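Long-range contacts in Alpha/beta hydrolase (Pectobacterium atrosepticum SCRI1043, PDB 3BDV), which is probably a serine hydrolase of the alpha/beta-hydrolase fold that binds calcium, its natural substrate unknown: residues Q46-R51 with V62-R67; A56-W61 with H81-L86; L18-V23 with P75-G80; A88-Q93 with D116-A121. All coordinates share one frame; numbering follows the deposited sequence.

Interaction 1 (Q46-R51 with V62-R67); sequences QRIRQR and VLAIRR. With CA (calcium ion), chain C.
The carbonyl oxygen of Arg49 receives the NH2 group of Arg67 at 2.9 Å, and a water that also accepts from Arg67 NE adds a weak bond to it. The Arg67 donor lies in the carbonyl plane, and the acceptor sits at the guanidinium edge only 8° out of the group's plane, although the N-H...O angle of 141° leaves the bond bent. A turn at chi3 (-67°) folds the arginine back over its own helix, where CA of Ala64 lies beneath the centre of the guanidinium face. A second water joins Arg67 NH2 to Gln50 OE1. Beside these polar bonds the contact is apolar: Ile48 CD1 meets Ala64 CB at 4.0 Å, while Ile48 CG2 reaches Ile65 CG1 at 4.1 Å. In alpha/beta-hydrolase terms, the loop that leaves edge strand 46-47 lies against helix 58-70, which follows in the chain. The strand also brings a calcium ion to this side of the fold, bound by Arg47 O at 2.4 Å, by Glu68 and by three waters. One of those waters, 2.4 Å from the metal, also accepts from Arg47 N.

Interaction 2 (A56-W61 with H81-L86); sequences ADLDRW and HSFGAL
Phe83 meets Trp61 edge-on: its CD2 and CE2 atoms stand over the indole face, the ring planes are 83° apart, and the centroids of the phenyl and the six-membered indole ring are 4.8 Å from each other. This is a T-shaped (edge-to-face) pair, with Phe83 CE2 coming to 3.6 Å from Trp61 CE3. The phenyl has its CG anti to the backbone N (chi1 -167°), which carries the ring out from helix 83-93 to the start of helix 58-70. Its CZ lies 3.6 Å from Leu58 N at the ring edge, and Ala56 CB sits over one face, 4.1 Å from the Phe83 ring centroid and 18° off its normal, a CH-pi contact. Tight packing is thus concentrated around one phenyl group. Gly84 offers only its CA to Trp61 CD1, at 4.0 Å.

The other side of the helix start is looser and polar. Asp57, whose CB points away from segment 81-86, N-caps helix 58-70, its OD1 accepting from Arg60 N at 3.0 Å through the anti lone pair. The arginine itself is exposed, as is Asp59.

Ser82 and Gly84, with Gly80 before them, match the GxSxG pattern of a nucleophile elbow, probably that of a serine hydrolase, in the turn from strand 76-81 into helix 83-93. Phe113 meets Phe83 edge-to-face from the loop after strand 99-105, Trp61 NE1 bonds to Pro24 O beyond strand 19-23, and Leu58 packs on Ala87 further along helix 83-93.

Interaction 3 (L18-V23 with P75-G80); sequences LTMVLV and PVILIG
Val21 sends CG2 onto Val76 CG1 at 3.3 Å, closer than usual van der Waals contact, so the two branches press hard on each other. On the same sheet face the side chain of Val21 runs beside that of Leu78, its CB 3.8 Å from Leu78 CD2. The opposite face carries selenomethionine Met20, whose chain bends at chi2 (-53°) and brings SE to 3.9 Å from Ile77 CB, the two side chains pointing the same way. Farther along, Ile79 CD1 touches Met20 CB at 4.0 Å. At the starting end, Leu18 crosses Pro75 at about a right angle.

Strands 19-23 and 76-80 are parallel; the axes of these segments approach to 4.6 Å, with 25° between their directions. They are adjacent in the alpha/beta-hydrolase sheet, 19-23 lying between edge strand 46-47 and strand 76-81, and the chain between them passes through helices and that edge strand. Helix 58-70 covers the Val21 and Leu78 face, through Glu68 and Ile65; helices 34-41 and 174-185 cover the Met20 and Ile79 face.

Five backbone bonds link the strands, from Thr19 N to Pro75 O at one end to Val23 N to Ile79 O, 2.8 Å, at the other. The N-H...O angle is 176° for Val21 N to Ile77 O. Regular amide pairing implies that hydrogen bonding sets the alignment, while mostly aliphatic side chains, with one selenium, pack on both faces.

Interaction 4 (A88-Q93 with D116-A121); sequences ACHVVQ and DDRIQA
The last turns of helix 83-93 lie beside an irregular chain, 116-121, with the CA atoms of His90 and Ile119 6.0 Å apart and those of Gln93 and Gln120 7.6 Å apart. Without regular secondary structure of its own, this loop is held through its peptide groups by side chains of the helix.

Gln93 does so with both ends of its amide. OE1 accepts from Gln120 N at 3.0 Å, and NE2 donates to Gln120 O at 2.8 Å with a nearly straight N-H...O angle of 171°; this acceptor lies in the amide plane of Gln93, whereas the donor stands above the Gln120 carbonyl plane. Two bonds to one residue fix the rotation of the amide. An extended chain beyond CG (chi2 -176°) takes the group out to the loop, where the two glutamine side chains slide past each other in opposite directions.

One turn earlier, His90 ND1 donates to Arg118 O at 3.1 Å, with that oxygen in the ring plane. The imidazole and the Arg118 guanidinium stand almost perpendicular, 87° between planes, and the arginine's charge is paired with Asp59 outside the contact. The apolar share falls to Ile119, which puts CD1 3.7 Å from His90 CB.

In the alpha/beta-hydrolase fold, the loop belongs to the long connection between strands 99-105 and 128-132. Helix 58-70 flanks it through Leu58, which touches both His90 and Arg118, while helix 141-151 brings Trp151 against Gln93 and bonds its NE1 to Gln120 O.

Overall arrangement
Interaction 3 pairs two adjacent strands of the sheet on which the others build. Strand 46-47 of interaction 1 pairs with its 18-23 segment, Gln46 N lying 2.8 Å from Met20 O, and the 75-80 segment runs on into the probable nucleophile elbow of interaction 2. Interactions 1 and 2 share helix 58-70, with centres about 10 Å apart; interactions 2 and 4 share helix 83-93 at the same centre spacing and also meet where Leu86 O lies 3.6 Å from Ile119 CD1. Val62 of interaction 1 also packs on His90 of interaction 4. The calcium ion bound in interaction 1 is about 7 Å from the Val21 side chain.

Interaction 1 (Q46-R51 with V62-R67)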
# COMPACT_ATOMS: atom_id res chain seq x y z
N GLN A 46 1.96 -0.65 -11.85
CA GLN A 46 3.07 0.28 -11.81
C GLN A 46 3.78 0.22 -10.47
O GLN A 46 3.27 -0.34 -9.51
CB GLN A 46 2.57 1.69 -12.07
CG GLN A 46 2.00 1.93 -13.49
CD GLN A 46 2.97 1.50 -14.59
OE1 GLN A 46 4.04 2.07 -14.75
NE2 GLN A 46 2.58 0.48 -15.35
N ARG A 47 4.97 0.80 -10.42
CA ARG A 47 5.82 0.74 -9.24
C ARG A 47 6.75 1.93 -9.20
O ARG A 47 7.31 2.34 -10.24
CB ARG A 47 6.59 -0.59 -9.24
CG ARG A 47 7.52 -0.77 -8.07
CD ARG A 47 8.03 -2.17 -8.06
NE ARG A 47 9.11 -2.29 -7.09
CZ ARG A 47 9.46 -3.42 -6.50
NH1 ARG A 47 8.88 -4.56 -6.82
NH2 ARG A 47 10.45 -3.42 -5.63
N ILE A 48 6.92 2.52 -8.02
CA ILE A 48 7.73 3.74 -7.95
C ILE A 48 9.18 3.31 -8.01
O ILE A 48 9.52 2.21 -7.60
CB ILE A 48 7.46 4.62 -6.68
CG1 ILE A 48 7.79 3.86 -5.40
CG2 ILE A 48 6.00 5.17 -6.64
CD1 ILE A 48 8.22 4.80 -4.26
N ARG A 49 10.02 4.20 -8.52
CA ARG A 49 11.45 4.02 -8.56
C ARG A 49 12.16 5.24 -7.96
O ARG A 49 11.70 6.35 -8.10
CB ARG A 49 11.90 3.90 -10.01
CG ARG A 49 11.15 2.91 -10.82
CD ARG A 49 11.33 1.47 -10.35
NE ARG A 49 10.46 0.61 -11.13
CZ ARG A 49 10.23 -0.67 -10.85
NH1 ARG A 49 10.84 -1.28 -9.87
NH2 ARG A 49 9.40 -1.36 -11.61
N GLN A 50 13.34 5.02 -7.40
CA GLN A 50 14.22 6.15 -7.06
C GLN A 50 15.67 5.72 -6.97
O GLN A 50 15.98 4.51 -6.94
CB GLN A 50 13.77 6.85 -5.76
CG GLN A 50 13.54 5.92 -4.63
CD GLN A 50 12.95 6.58 -3.36
OE1 GLN A 50 13.04 7.78 -3.17
NE2 GLN A 50 12.41 5.77 -2.48
N ARG A 51 16.56 6.72 -6.89
CA ARG A 51 17.97 6.49 -6.90
C ARG A 51 18.47 5.93 -5.59
O ARG A 51 19.38 5.11 -5.59
CB ARG A 51 18.71 7.81 -7.21
CG ARG A 51 18.45 8.34 -8.61
CD ARG A 51 19.42 9.48 -9.00
NE ARG A 51 20.79 9.00 -9.22
CZ ARG A 51 21.88 9.45 -8.60
NH1 ARG A 51 21.82 10.40 -7.67
NH2 ARG A 51 23.07 8.94 -8.90
N VAL A 62 7.71 11.01 -1.56
CA VAL A 62 6.60 11.81 -2.05
C VAL A 62 6.86 12.28 -3.50
O VAL A 62 5.99 12.23 -4.37
CB VAL A 62 6.38 13.05 -1.17
CG1 VAL A 62 5.53 14.13 -1.93
CG2 VAL A 62 5.80 12.67 0.20
N LEU A 63 8.07 12.74 -3.74
CA LEU A 63 8.47 13.13 -5.07
C LEU A 63 8.38 11.91 -6.02
O LEU A 63 7.87 12.04 -7.14
CB LEU A 63 9.87 13.74 -4.96
CG LEU A 63 10.52 14.52 -6.09
CD1 LEU A 63 9.49 15.33 -6.83
CD2 LEU A 63 11.56 15.40 -5.48
N ALA A 64 8.80 10.72 -5.59
CA ALA A 64 8.68 9.53 -6.43
C ALA A 64 7.23 9.14 -6.76
O ALA A 64 6.94 8.74 -7.89
CB ALA A 64 9.41 8.33 -5.82
N ILE A 65 6.34 9.25 -5.77
CA ILE A 65 4.94 8.93 -6.00
C ILE A 65 4.33 9.97 -6.96
O ILE A 65 3.63 9.62 -7.90
CB ILE A 65 4.11 8.88 -4.66
CG1 ILE A 65 4.58 7.75 -3.74
CG2 ILE A 65 2.59 8.71 -5.01
CD1 ILE A 65 4.06 7.91 -2.27
N ARG A 66 4.57 11.25 -6.68
CA ARG A 66 4.13 12.34 -7.58
C ARG A 66 4.59 12.08 -9.03
O ARG A 66 3.78 12.15 -9.96
CB ARG A 66 4.67 13.70 -7.12
CG ARG A 66 3.90 14.41 -5.98
CD ARG A 66 3.89 15.94 -6.15
NE ARG A 66 4.72 16.67 -5.18
CZ ARG A 66 4.41 16.88 -3.89
NH1 ARG A 66 3.29 16.38 -3.36
NH2 ARG A 66 5.23 17.58 -3.12
N ARG A 67 5.88 11.77 -9.23
CA ARG A 67 6.38 11.47 -10.59
C ARG A 67 5.52 10.42 -11.21
O ARG A 67 5.06 10.56 -12.34
CB ARG A 67 7.82 10.93 -10.58
CG ARG A 67 8.86 11.95 -10.21
CD ARG A 67 10.28 11.48 -10.57
NE ARG A 67 10.77 10.32 -9.80
CZ ARG A 67 11.38 10.38 -8.61
NH1 ARG A 67 11.54 11.54 -7.98
NH2 ARG A 67 11.82 9.27 -8.03
CA CA C . 7.27 3.59 -12.33
O HOH W 1 5.86 1.82 -13.04
O HOH W 2 8.47 7.18 -9.42
O HOH W 3 10.49 7.39 -11.03
O HOH W 4 12.72 10.36 -5.08
O HOH W 5 9.01 4.99 -12.67
O HOH W 6 6.57 4.78 -14.34

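Interaction 2 (A56-W61 with H81-L86)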
# COMPACT_ATOMS: atom_id res chain seq x y z
N ALA A 56 15.53 6.79 4.90
CA ALA A 56 14.12 7.18 4.99
C ALA A 56 14.07 8.67 4.77
O ALA A 56 14.60 9.40 5.55
CB ALA A 56 13.54 6.87 6.33
N ASP A 57 13.47 9.11 3.69
CA ASP A 57 13.28 10.53 3.49
C ASP A 57 11.91 10.70 2.90
O ASP A 57 11.64 10.20 1.81
CB ASP A 57 14.35 11.05 2.55
CG ASP A 57 14.30 12.55 2.39
OD1 ASP A 57 13.44 13.08 1.65
OD2 ASP A 57 15.20 13.20 2.96
N LEU A 58 11.02 11.37 3.64
CA LEU A 58 9.62 11.40 3.24
C LEU A 58 9.47 12.13 1.92
O LEU A 58 8.74 11.68 1.02
CB LEU A 58 8.76 12.05 4.32
CG LEU A 58 7.27 12.15 4.03
CD1 LEU A 58 6.70 10.76 3.76
CD2 LEU A 58 6.58 12.78 5.22
N ASP A 59 10.16 13.24 1.80
CA ASP A 59 10.04 14.09 0.60
C ASP A 59 10.50 13.34 -0.65
O ASP A 59 9.87 13.44 -1.69
CB ASP A 59 10.83 15.36 0.76
CG ASP A 59 10.21 16.35 1.73
OD1 ASP A 59 8.99 16.35 1.92
OD2 ASP A 59 10.96 17.14 2.32
N ARG A 60 11.54 12.52 -0.55
CA ARG A 60 11.95 11.74 -1.73
C ARG A 60 10.91 10.73 -2.15
O ARG A 60 10.65 10.55 -3.32
CB ARG A 60 13.28 11.05 -1.48
CG ARG A 60 14.43 12.04 -1.63
CD ARG A 60 15.75 11.36 -1.85
NE ARG A 60 16.21 10.69 -0.65
CZ ARG A 60 17.34 10.97 0.00
NH1 ARG A 60 18.14 11.94 -0.40
NH2 ARG A 60 17.65 10.28 1.08
N TRP A 61 10.33 10.04 -1.18
CA TRP A 61 9.24 9.11 -1.47
C TRP A 61 8.06 9.84 -2.10
O TRP A 61 7.49 9.36 -3.07
CB TRP A 61 8.77 8.38 -0.22
CG TRP A 61 9.28 6.99 -0.05
CD1 TRP A 61 8.58 5.82 -0.22
CD2 TRP A 61 10.61 6.60 0.31
NE1 TRP A 61 9.39 4.75 0.02
CE2 TRP A 61 10.63 5.20 0.38
CE3 TRP A 61 11.76 7.32 0.65
CZ2 TRP A 61 11.80 4.48 0.72
CZ3 TRP A 61 12.90 6.62 0.97
CH2 TRP A 61 12.92 5.20 1.03
N HIS A 81 3.89 -0.29 1.52
CA HIS A 81 4.41 -1.12 2.61
C HIS A 81 5.25 -0.27 3.55
O HIS A 81 6.18 0.40 3.11
CB HIS A 81 5.27 -2.28 2.06
CG HIS A 81 5.83 -3.19 3.12
ND1 HIS A 81 7.18 -3.48 3.23
CD2 HIS A 81 5.23 -3.84 4.14
CE1 HIS A 81 7.37 -4.28 4.26
NE2 HIS A 81 6.19 -4.54 4.82
N SER A 82 4.95 -0.32 4.85
CA SER A 82 5.83 0.29 5.87
C SER A 82 6.05 1.81 5.64
O SER A 82 5.09 2.58 5.59
CB SER A 82 7.12 -0.51 5.97
OG SER A 82 7.78 -0.24 7.22
N PHE A 83 7.30 2.25 5.44
CA PHE A 83 7.52 3.64 5.11
C PHE A 83 6.77 4.07 3.85
O PHE A 83 6.29 5.20 3.76
CB PHE A 83 9.02 3.94 5.00
CG PHE A 83 9.32 5.42 4.96
CD1 PHE A 83 9.35 6.16 6.12
CD2 PHE A 83 9.70 6.02 3.79
CE1 PHE A 83 9.67 7.55 6.09
CE2 PHE A 83 10.01 7.37 3.75
CZ PHE A 83 10.02 8.13 4.91
N GLY A 84 6.70 3.19 2.86
CA GLY A 84 5.92 3.44 1.67
C GLY A 84 4.46 3.72 1.97
O GLY A 84 3.85 4.57 1.31
N ALA A 85 3.88 3.05 2.96
CA ALA A 85 2.50 3.29 3.29
C ALA A 85 2.35 4.64 3.95
O ALA A 85 1.37 5.34 3.73
CB ALA A 85 1.98 2.18 4.23
N LEU A 86 3.30 5.00 4.81
CA LEU A 86 3.31 6.38 5.33
C LEU A 86 3.37 7.39 4.22
O LEU A 86 2.67 8.41 4.25
CB LEU A 86 4.41 6.62 6.34
CG LEU A 86 4.26 5.75 7.59
CD1 LEU A 86 5.37 6.05 8.61
CD2 LEU A 86 2.87 5.84 8.21

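Interaction 3 (L18-V23 with P75-G80)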
# COMPACT_ATOMS: atom_id res chain seq x y z
N LEU A 18 -8.60 1.05 -13.37
CA LEU A 18 -7.80 1.60 -12.27
C LEU A 18 -6.37 1.13 -12.42
O LEU A 18 -6.14 0.03 -12.87
CB LEU A 18 -8.30 1.10 -10.91
CG LEU A 18 -9.73 1.48 -10.55
CD1 LEU A 18 -10.17 0.82 -9.25
CD2 LEU A 18 -9.86 3.03 -10.48
N THR A 19 -5.43 1.96 -11.99
CA THR A 19 -4.03 1.60 -12.06
C THR A 19 -3.50 1.36 -10.66
O THR A 19 -3.66 2.23 -9.79
CB THR A 19 -3.25 2.75 -12.73
OG1 THR A 19 -3.66 2.85 -14.10
CG2 THR A 19 -1.75 2.52 -12.68
N MSE A 20 -2.90 0.21 -10.44
CA MSE A 20 -2.25 -0.06 -9.17
C MSE A 20 -0.86 0.52 -9.20
O MSE A 20 -0.11 0.27 -10.13
CB MSE A 20 -2.10 -1.55 -8.94
CG MSE A 20 -3.35 -2.35 -9.06
SE MSE A 20 -4.84 -1.78 -8.02
CE MSE A 20 -5.92 -3.38 -8.13
N VAL A 21 -0.50 1.24 -8.14
CA VAL A 21 0.87 1.74 -7.95
C VAL A 21 1.49 1.13 -6.68
O VAL A 21 1.05 1.43 -5.58
CB VAL A 21 0.91 3.27 -7.93
CG1 VAL A 21 2.34 3.73 -7.79
CG2 VAL A 21 0.29 3.85 -9.22
N LEU A 22 2.53 0.31 -6.86
CA LEU A 22 3.27 -0.28 -5.76
C LEU A 22 4.28 0.70 -5.16
O LEU A 22 5.10 1.24 -5.88
CB LEU A 22 4.02 -1.55 -6.20
CG LEU A 22 3.10 -2.63 -6.74
CD1 LEU A 22 3.96 -3.59 -7.60
CD2 LEU A 22 2.38 -3.37 -5.57
N VAL A 23 4.14 0.97 -3.86
CA VAL A 23 5.05 1.83 -3.10
C VAL A 23 5.83 1.06 -2.01
O VAL A 23 5.34 0.86 -0.92
CB VAL A 23 4.31 3.00 -2.42
CG1 VAL A 23 5.29 4.01 -1.87
CG2 VAL A 23 3.32 3.69 -3.45
N PRO A 75 -7.44 6.65 -12.60
CA PRO A 75 -7.32 6.78 -11.16
C PRO A 75 -6.47 5.65 -10.60
O PRO A 75 -6.54 4.52 -11.10
CB PRO A 75 -8.74 6.66 -10.68
CG PRO A 75 -9.58 6.96 -11.86
CD PRO A 75 -8.82 6.38 -13.00
N VAL A 76 -5.71 5.95 -9.53
CA VAL A 76 -4.71 5.06 -9.01
C VAL A 76 -5.13 4.53 -7.64
O VAL A 76 -5.80 5.22 -6.87
CB VAL A 76 -3.36 5.78 -8.89
CG1 VAL A 76 -2.45 5.08 -7.94
CG2 VAL A 76 -2.72 5.90 -10.26
N ILE A 77 -4.75 3.29 -7.37
CA ILE A 77 -4.73 2.79 -5.99
C ILE A 77 -3.29 2.67 -5.56
O ILE A 77 -2.52 1.95 -6.20
CB ILE A 77 -5.44 1.42 -5.85
CG1 ILE A 77 -6.93 1.56 -6.20
CG2 ILE A 77 -5.27 0.90 -4.43
CD1 ILE A 77 -7.73 0.27 -6.27
N LEU A 78 -2.91 3.42 -4.52
CA LEU A 78 -1.53 3.31 -3.98
C LEU A 78 -1.45 2.11 -3.06
O LEU A 78 -2.26 1.97 -2.17
CB LEU A 78 -1.17 4.56 -3.19
CG LEU A 78 -1.07 5.87 -4.00
CD1 LEU A 78 -0.72 7.01 -3.05
CD2 LEU A 78 -0.07 5.74 -5.16
N ILE A 79 -0.49 1.23 -3.28
CA ILE A 79 -0.39 -0.02 -2.46
C ILE A 79 0.99 0.10 -1.78
O ILE A 79 2.07 -0.12 -2.38
CB ILE A 79 -0.51 -1.29 -3.29
CG1 ILE A 79 -1.83 -1.39 -4.06
CG2 ILE A 79 -0.27 -2.54 -2.41
CD1 ILE A 79 -1.92 -2.52 -5.08
N GLY A 80 0.96 0.52 -0.52
CA GLY A 80 2.16 0.82 0.22
C GLY A 80 2.60 -0.21 1.26
O GLY A 80 1.76 -0.84 1.87

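Interaction 4 (A88-Q93 with D116-A121)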
# COMPACT_ATOMS: atom_id res chain seq x y z
N ALA A 88 2.31 7.12 1.19
CA ALA A 88 1.03 7.07 0.50
C ALA A 88 0.05 7.91 1.32
O ALA A 88 -0.69 8.73 0.76
CB ALA A 88 0.50 5.62 0.35
N CYS A 89 0.07 7.72 2.63
CA CYS A 89 -0.81 8.47 3.51
C CYS A 89 -0.54 9.98 3.39
O CYS A 89 -1.45 10.75 3.26
CB CYS A 89 -0.61 7.98 4.93
SG CYS A 89 -1.48 8.87 6.17
N HIS A 90 0.73 10.36 3.44
CA HIS A 90 1.08 11.74 3.45
C HIS A 90 0.65 12.41 2.13
O HIS A 90 0.10 13.50 2.10
CB HIS A 90 2.58 11.88 3.69
CG HIS A 90 3.08 13.29 3.65
ND1 HIS A 90 3.11 14.12 4.76
CD2 HIS A 90 3.61 14.02 2.63
CE1 HIS A 90 3.64 15.27 4.43
NE2 HIS A 90 3.94 15.25 3.14
N VAL A 91 0.87 11.73 1.02
CA VAL A 91 0.51 12.32 -0.29
C VAL A 91 -0.99 12.58 -0.38
O VAL A 91 -1.40 13.64 -0.83
CB VAL A 91 0.97 11.44 -1.45
CG1 VAL A 91 0.23 11.78 -2.73
CG2 VAL A 91 2.45 11.59 -1.61
N VAL A 92 -1.81 11.65 0.07
CA VAL A 92 -3.27 11.83 0.11
C VAL A 92 -3.64 12.99 1.05
O VAL A 92 -4.44 13.88 0.68
CB VAL A 92 -3.99 10.52 0.55
CG1 VAL A 92 -5.48 10.81 0.79
CG2 VAL A 92 -3.82 9.44 -0.52
N GLN A 93 -2.99 13.04 2.21
CA GLN A 93 -3.26 14.09 3.19
C GLN A 93 -2.88 15.49 2.71
O GLN A 93 -3.47 16.47 3.12
CB GLN A 93 -2.59 13.79 4.54
CG GLN A 93 -3.26 12.61 5.29
CD GLN A 93 -2.69 12.36 6.66
OE1 GLN A 93 -1.49 12.61 6.91
NE2 GLN A 93 -3.53 11.80 7.56
N ASP A 116 6.73 11.75 12.71
CA ASP A 116 5.57 12.00 13.58
C ASP A 116 5.03 13.41 13.46
O ASP A 116 3.88 13.66 13.86
CB ASP A 116 5.95 11.74 15.05
CG ASP A 116 7.27 12.41 15.46
OD1 ASP A 116 8.34 12.17 14.82
OD2 ASP A 116 7.24 13.16 16.47
N ASP A 117 5.84 14.34 12.93
CA ASP A 117 5.39 15.69 12.69
C ASP A 117 4.80 15.92 11.31
O ASP A 117 4.34 17.01 10.99
CB ASP A 117 6.52 16.69 12.97
CG ASP A 117 7.75 16.48 12.11
OD1 ASP A 117 7.97 15.37 11.55
OD2 ASP A 117 8.54 17.43 12.04
N ARG A 118 4.77 14.87 10.50
CA ARG A 118 4.27 14.98 9.14
C ARG A 118 3.13 14.07 8.79
O ARG A 118 2.51 14.22 7.75
CB ARG A 118 5.44 14.79 8.21
CG ARG A 118 6.41 15.95 8.50
CD ARG A 118 7.44 16.11 7.54
NE ARG A 118 6.93 16.58 6.26
CZ ARG A 118 7.65 16.55 5.16
NH1 ARG A 118 8.87 16.04 5.19
NH2 ARG A 118 7.15 16.96 4.03
N ILE A 119 2.82 13.11 9.64
CA ILE A 119 1.72 12.24 9.36
C ILE A 119 0.60 12.62 10.31
O ILE A 119 0.80 12.58 11.54
CB ILE A 119 2.14 10.77 9.59
CG1 ILE A 119 3.30 10.39 8.64
CG2 ILE A 119 0.92 9.83 9.50
CD1 ILE A 119 2.99 10.55 7.14
N GLN A 120 -0.57 13.00 9.77
CA GLN A 120 -1.67 13.48 10.60
C GLN A 120 -2.59 12.33 11.02
O GLN A 120 -2.79 11.37 10.26
CB GLN A 120 -2.50 14.51 9.84
CG GLN A 120 -1.67 15.66 9.26
CD GLN A 120 -2.51 16.54 8.34
OE1 GLN A 120 -3.68 16.82 8.64
NE2 GLN A 120 -1.92 16.98 7.24
N ALA A 121 -3.12 12.44 12.24
CA ALA A 121 -4.10 11.54 12.78
C ALA A 121 -5.47 12.12 12.44
O ALA A 121 -6.21 12.63 13.27
CB ALA A 121 -3.93 11.39 14.24
O HOH W 7 0.20 14.50 6.23